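Local coordinates for protein mannan endo-1,4-beta-mannosidase (Mytilus edulis, PDB 2C0H) that hydrolyses internal beta-1,4-mannosidic linkages in the backbones of mannans, galactomannans and glucomannans, at residues A[88-100]-A[144-158]. The protein carries 3 engineered substitutions. Numbering follows the deposited sequence.
Sequences TLISDMRAYLHAA and PMANALKNEKALGGW
Leu149 is a knob in a hole formed by Ile90, Met93, Arg94 and Leu97 of helix 89-100. Its CD1 lies 3.7 Å from Met93 CE, and its CD2 meets Leu97 CD1 and Ile90 CG2. This is the tightly packed, buried part. Met93 turns at chi3 (81°), which brings its CE to the ring edge of Trp158, 3.9 Å from CH2. Met93 SD lies 3.7 Å from Met145 SD, the two side chains crossing at about a right angle. Toward the C-terminal end of segment 88-100, Leu97 CD2 lies against Ala154 and Leu155. In the TIM barrel of this family 5 glycosidase, the contact joins helices 89-100 and 144-149, neighbours outside the barrel whose axes here cross at -41°, and the start of strand 155-162. On the side of partly exposed Arg94, Ala148 and His98 the contact turns polar, though Glu152 itself is buried. Arg94 NH1 forms a salt bridge to Glu152 OE2 at 2.9 Å, in the guanidinium plane and on the anti lone pair. Arg94 NH2 donates a hydrogen bond to Ala148 O at 3.0 Å from above the carbonyl plane. Leu149 CD2 covers one guanidinium face. A leucine in place of Arg94 would probably leave Glu152 without its salt-bridge partner and Ala148 O without this hydrogen bond. The His98 ring turns its edge to the carboxylate, CE1 3.1 Å from Glu152 OE1.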
loop_
_atom_site.group_PDB
_atom_site.type_symbol
_atom_site.label_atom_id
_atom_site.label_comp_id
_atom_site.label_asym_id
_atom_site.label_seq_id
_atom_site.Cartn_x
_atom_site.Cartn_y
_atom_site.Cartn_z
ATOM N N THR A 88 -7.371 -16.844 15.623
ATOM C CA THR A 88 -5.975 -16.458 15.812
ATOM C C THR A 88 -5.496 -15.387 14.829
ATOM O O THR A 88 -4.314 -15.035 14.849
ATOM C CB THR A 88 -5.026 -17.682 15.769
ATOM O OG1 THR A 88 -5.204 -18.374 14.533
ATOM C CG2 THR A 88 -5.318 -18.619 16.923
ATOM N N LEU A 89 -6.375 -14.828 13.992
ATOM C CA LEU A 89 -5.932 -13.767 13.065
ATOM C C LEU A 89 -5.389 -12.558 13.822
ATOM O O LEU A 89 -4.272 -12.102 13.574
ATOM C CB LEU A 89 -7.048 -13.338 12.099
ATOM C CG LEU A 89 -6.709 -12.194 11.123
ATOM C CD1 LEU A 89 -5.448 -12.527 10.294
ATOM C CD2 LEU A 89 -7.871 -11.843 10.197
ATOM N N ILE A 90 -6.187 -12.004 14.726
ATOM C CA ILE A 90 -5.763 -10.813 15.450
ATOM C C ILE A 90 -4.539 -11.102 16.334
ATOM O O ILE A 90 -3.604 -10.302 16.359
ATOM C CB ILE A 90 -6.941 -10.189 16.238
ATOM C CG1 ILE A 90 -7.962 -9.656 15.231
ATOM C CG2 ILE A 90 -6.463 -9.059 17.177
ATOM C CD1 ILE A 90 -9.303 -9.264 15.806
ATOM N N SER A 91 -4.524 -12.230 17.041
ATOM C CA SER A 91 -3.399 -12.557 17.930
ATOM C C SER A 91 -2.102 -12.811 17.143
ATOM O O SER A 91 -1.034 -12.436 17.608
ATOM C CB SER A 91 -3.735 -13.709 18.890
ATOM O OG SER A 91 -4.185 -14.861 18.217
ATOM N N ASP A 92 -2.214 -13.406 15.955
ATOM C CA ASP A 92 -1.060 -13.540 15.023
ATOM C C ASP A 92 -0.549 -12.165 14.579
ATOM O O ASP A 92 0.653 -11.905 14.580
ATOM C CB ASP A 92 -1.431 -14.339 13.771
ATOM C CG ASP A 92 -1.321 -15.857 13.945
ATOM O OD1 ASP A 92 -1.055 -16.373 15.046
ATOM O OD2 ASP A 92 -1.512 -16.527 12.914
ATOM N N MET A 93 -1.449 -11.277 14.172
ATOM C CA MET A 93 -1.046 -9.934 13.750
ATOM C C MET A 93 -0.396 -9.175 14.928
ATOM O O MET A 93 0.596 -8.476 14.746
ATOM C CB MET A 93 -2.246 -9.160 13.160
ATOM C CG MET A 93 -2.756 -9.718 11.814
ATOM S SD MET A 93 -4.313 -8.992 11.223
ATOM C CE MET A 93 -3.678 -7.480 10.486
ATOM N N ARG A 94 -0.947 -9.321 16.133
ATOM C CA ARG A 94 -0.418 -8.659 17.322
ATOM C C ARG A 94 0.964 -9.187 17.687
ATOM O O ARG A 94 1.812 -8.412 18.091
ATOM C CB ARG A 94 -1.378 -8.791 18.511
ATOM C CG ARG A 94 -1.249 -7.667 19.501
ATOM C CD ARG A 94 -2.098 -7.885 20.727
ATOM N NE ARG A 94 -3.541 -7.808 20.475
ATOM C CZ ARG A 94 -4.224 -6.674 20.321
ATOM N NH1 ARG A 94 -3.613 -5.493 20.330
ATOM N NH2 ARG A 94 -5.540 -6.716 20.141
ATOM N N ALA A 95 1.198 -10.492 17.529
ATOM C CA ALA A 95 2.519 -11.063 17.855
ATOM C C ALA A 95 3.570 -10.473 16.931
ATOM O O ALA A 95 4.676 -10.160 17.372
ATOM C CB ALA A 95 2.513 -12.563 17.756
ATOM N N TYR A 96 3.231 -10.355 15.650
ATOM C CA TYR A 96 4.131 -9.750 14.658
ATOM C C TYR A 96 4.387 -8.294 14.988
ATOM O O TYR A 96 5.518 -7.826 14.948
ATOM C CB TYR A 96 3.582 -9.901 13.228
ATOM C CG TYR A 96 4.466 -9.326 12.130
ATOM C CD1 TYR A 96 5.833 -9.606 12.084
ATOM C CD2 TYR A 96 3.934 -8.551 11.107
ATOM C CE1 TYR A 96 6.633 -9.087 11.069
ATOM C CE2 TYR A 96 4.733 -8.037 10.095
ATOM C CZ TYR A 96 6.084 -8.309 10.078
ATOM O OH TYR A 96 6.871 -7.793 9.051
ATOM N N LEU A 97 3.331 -7.564 15.316
ATOM C CA LEU A 97 3.497 -6.164 15.709
ATOM C C LEU A 97 4.400 -5.999 16.950
ATOM O O LEU A 97 5.173 -5.045 17.010
ATOM C CB LEU A 97 2.123 -5.490 15.906
ATOM C CG LEU A 97 1.332 -5.254 14.614
ATOM C CD1 LEU A 97 -0.128 -4.943 14.969
ATOM C CD2 LEU A 97 1.924 -4.134 13.745
ATOM N N HIS A 98 4.317 -6.919 17.918
ATOM C CA HIS A 98 5.180 -6.862 19.112
ATOM C C HIS A 98 6.630 -7.111 18.724
ATOM O O HIS A 98 7.515 -6.445 19.240
ATOM C CB HIS A 98 4.766 -7.861 20.184
ATOM C CG HIS A 98 3.491 -7.521 20.887
ATOM N ND1 HIS A 98 2.897 -6.280 20.823
ATOM C CD2 HIS A 98 2.705 -8.274 21.688
ATOM C CE1 HIS A 98 1.792 -6.287 21.552
ATOM N NE2 HIS A 98 1.652 -7.487 22.083
ATOM N N ALA A 99 6.870 -8.051 17.817
ATOM C CA ALA A 99 8.226 -8.279 17.291
ATOM C C ALA A 99 8.781 -7.050 16.568
ATOM O O ALA A 99 9.942 -6.673 16.759
ATOM C CB ALA A 99 8.229 -9.493 16.367
ATOM N N ALA A 100 7.955 -6.410 15.748
ATOM C CA ALA A 100 8.353 -5.208 15.016
ATOM C C ALA A 100 8.697 -4.074 15.996
ATOM O O ALA A 100 9.698 -3.377 15.828
ATOM C CB ALA A 100 7.248 -4.770 14.050
ATOM N N PRO A 144 -13.526 -4.954 13.045
ATOM C CA PRO A 144 -12.945 -5.688 14.179
ATOM C C PRO A 144 -11.413 -5.680 14.206
ATOM O O PRO A 144 -10.814 -5.476 15.259
ATOM C CB PRO A 144 -13.500 -7.107 13.994
ATOM C CG PRO A 144 -14.788 -6.893 13.297
ATOM C CD PRO A 144 -14.572 -5.743 12.369
ATOM N N MET A 145 -10.798 -5.866 13.043
ATOM C CA MET A 145 -9.355 -5.906 12.932
ATOM C C MET A 145 -8.734 -4.540 13.231
ATOM O O MET A 145 -7.806 -4.432 14.043
ATOM C CB MET A 145 -8.976 -6.368 11.529
ATOM C CG MET A 145 -7.560 -6.731 11.327
ATOM S SD MET A 145 -7.465 -7.759 9.829
ATOM C CE MET A 145 -8.335 -6.741 8.637
ATOM N N ALA A 146 -9.260 -3.499 12.595
ATOM C CA ALA A 146 -8.710 -2.154 12.750
ATOM C C ALA A 146 -8.914 -1.651 14.175
ATOM O O ALA A 146 -8.050 -0.987 14.738
ATOM C CB ALA A 146 -9.319 -1.211 11.758
ATOM N N ASN A 147 -10.050 -1.985 14.775
ATOM C CA ASN A 147 -10.306 -1.551 16.149
ATOM C C ASN A 147 -9.388 -2.249 17.165
ATOM O O ASN A 147 -8.871 -1.627 18.097
ATOM C CB ASN A 147 -11.776 -1.811 16.494
ATOM C CG ASN A 147 -12.223 -1.056 17.719
ATOM O OD1 ASN A 147 -12.096 0.168 17.788
ATOM N ND2 ASN A 147 -12.739 -1.779 18.693
ATOM N N ALA A 148 -9.154 -3.540 16.970
ATOM C CA ALA A 148 -8.360 -4.335 17.895
ATOM C C ALA A 148 -6.881 -3.929 17.906
ATOM O O ALA A 148 -6.225 -4.013 18.936
ATOM C CB ALA A 148 -8.482 -5.813 17.555
ATOM N N LEU A 149 -6.364 -3.532 16.749
ATOM C CA LEU A 149 -4.923 -3.255 16.582
ATOM C C LEU A 149 -4.507 -1.786 16.659
ATOM O O LEU A 149 -3.312 -1.470 16.615
ATOM C CB LEU A 149 -4.462 -3.834 15.247
ATOM C CG LEU A 149 -4.641 -5.342 15.152
ATOM C CD1 LEU A 149 -4.339 -5.828 13.749
ATOM C CD2 LEU A 149 -3.774 -6.083 16.159
ATOM N N LYS A 150 -5.463 -0.877 16.805
ATOM C CA LYS A 150 -5.164 0.554 16.716
ATOM C C LYS A 150 -4.222 1.121 17.784
ATOM O O LYS A 150 -3.621 2.167 17.562
ATOM C CB LYS A 150 -6.454 1.367 16.696
ATOM C CG LYS A 150 -7.261 1.293 17.946
ATOM C CD LYS A 150 -8.552 2.027 17.747
ATOM C CE LYS A 150 -9.431 1.865 18.934
ATOM N NZ LYS A 150 -10.722 2.594 18.740
ATOM N N ASN A 151 -4.083 0.454 18.925
ATOM C CA ASN A 151 -3.187 0.954 19.978
ATOM C C ASN A 151 -1.800 0.311 19.940
ATOM O O ASN A 151 -0.968 0.559 20.815
ATOM C CB ASN A 151 -3.831 0.794 21.359
ATOM C CG ASN A 151 -5.112 1.610 21.509
ATOM O OD1 ASN A 151 -5.182 2.770 21.097
ATOM N ND2 ASN A 151 -6.137 1.002 22.115
ATOM N N GLU A 152 -1.538 -0.505 18.921
ATOM C CA GLU A 152 -0.216 -1.107 18.776
ATOM C C GLU A 152 0.741 -0.092 18.190
ATOM O O GLU A 152 0.494 0.441 17.115
ATOM C CB GLU A 152 -0.279 -2.343 17.882
ATOM C CG GLU A 152 -0.974 -3.526 18.538
ATOM C CD GLU A 152 -0.206 -4.054 19.746
ATOM O OE1 GLU A 152 1.026 -3.830 19.831
ATOM O OE2 GLU A 152 -0.827 -4.687 20.633
ATOM N N LYS A 153 1.837 0.163 18.898
ATOM C CA LYS A 153 2.774 1.200 18.482
ATOM C C LYS A 153 3.468 0.896 17.155
ATOM O O LYS A 153 3.860 1.822 16.453
ATOM C CB LYS A 153 3.823 1.468 19.558
ATOM C CG LYS A 153 3.325 2.325 20.719
ATOM C CD LYS A 153 4.291 2.338 21.910
ATOM C CE LYS A 153 5.742 2.401 21.483
ATOM N NZ LYS A 153 6.634 2.744 22.622
ATOM N N ALA A 154 3.608 -0.374 16.803
ATOM C CA ALA A 154 4.229 -0.730 15.529
ATOM C C ALA A 154 3.282 -0.740 14.322
ATOM O O ALA A 154 3.717 -0.997 13.207
ATOM C CB ALA A 154 4.935 -2.058 15.644
ATOM N N LEU A 155 1.990 -0.456 14.509
ATOM C CA LEU A 155 1.091 -0.413 13.370
ATOM C C LEU A 155 1.233 0.912 12.615
ATOM O O LEU A 155 0.880 1.977 13.130
ATOM C CB LEU A 155 -0.357 -0.638 13.805
ATOM C CG LEU A 155 -1.379 -0.517 12.674
ATOM C CD1 LEU A 155 -1.210 -1.628 11.641
ATOM C CD2 LEU A 155 -2.773 -0.524 13.260
ATOM N N GLY A 156 1.820 0.858 11.419
ATOM C CA GLY A 156 1.942 2.024 10.564
ATOM C C GLY A 156 0.648 2.409 9.882
ATOM O O GLY A 156 0.280 3.581 9.865
ATOM N N GLY A 157 -0.036 1.439 9.279
ATOM C CA GLY A 157 -1.278 1.729 8.565
ATOM C C GLY A 157 -1.720 0.617 7.643
ATOM O O GLY A 157 -1.269 -0.536 7.771
ATOM N N TRP A 158 -2.644 0.978 6.747
ATOM C CA TRP A 158 -3.384 0.041 5.893
ATOM C C TRP A 158 -3.345 0.468 4.423
ATOM O O TRP A 158 -3.627 1.611 4.084
ATOM C CB TRP A 158 -4.854 -0.065 6.358
ATOM C CG TRP A 158 -5.028 -0.403 7.802
ATOM C CD1 TRP A 158 -5.223 0.471 8.847
ATOM C CD2 TRP A 158 -5.045 -1.714 8.385
ATOM N NE1 TRP A 158 -5.344 -0.215 10.018
ATOM C CE2 TRP A 158 -5.249 -1.558 9.771
ATOM C CE3 TRP A 158 -4.887 -3.008 7.870
ATOM C CZ2 TRP A 158 -5.299 -2.643 10.648
ATOM C CZ3 TRP A 158 -4.955 -4.082 8.739
ATOM C CH2 TRP A 158 -5.151 -3.895 10.112
#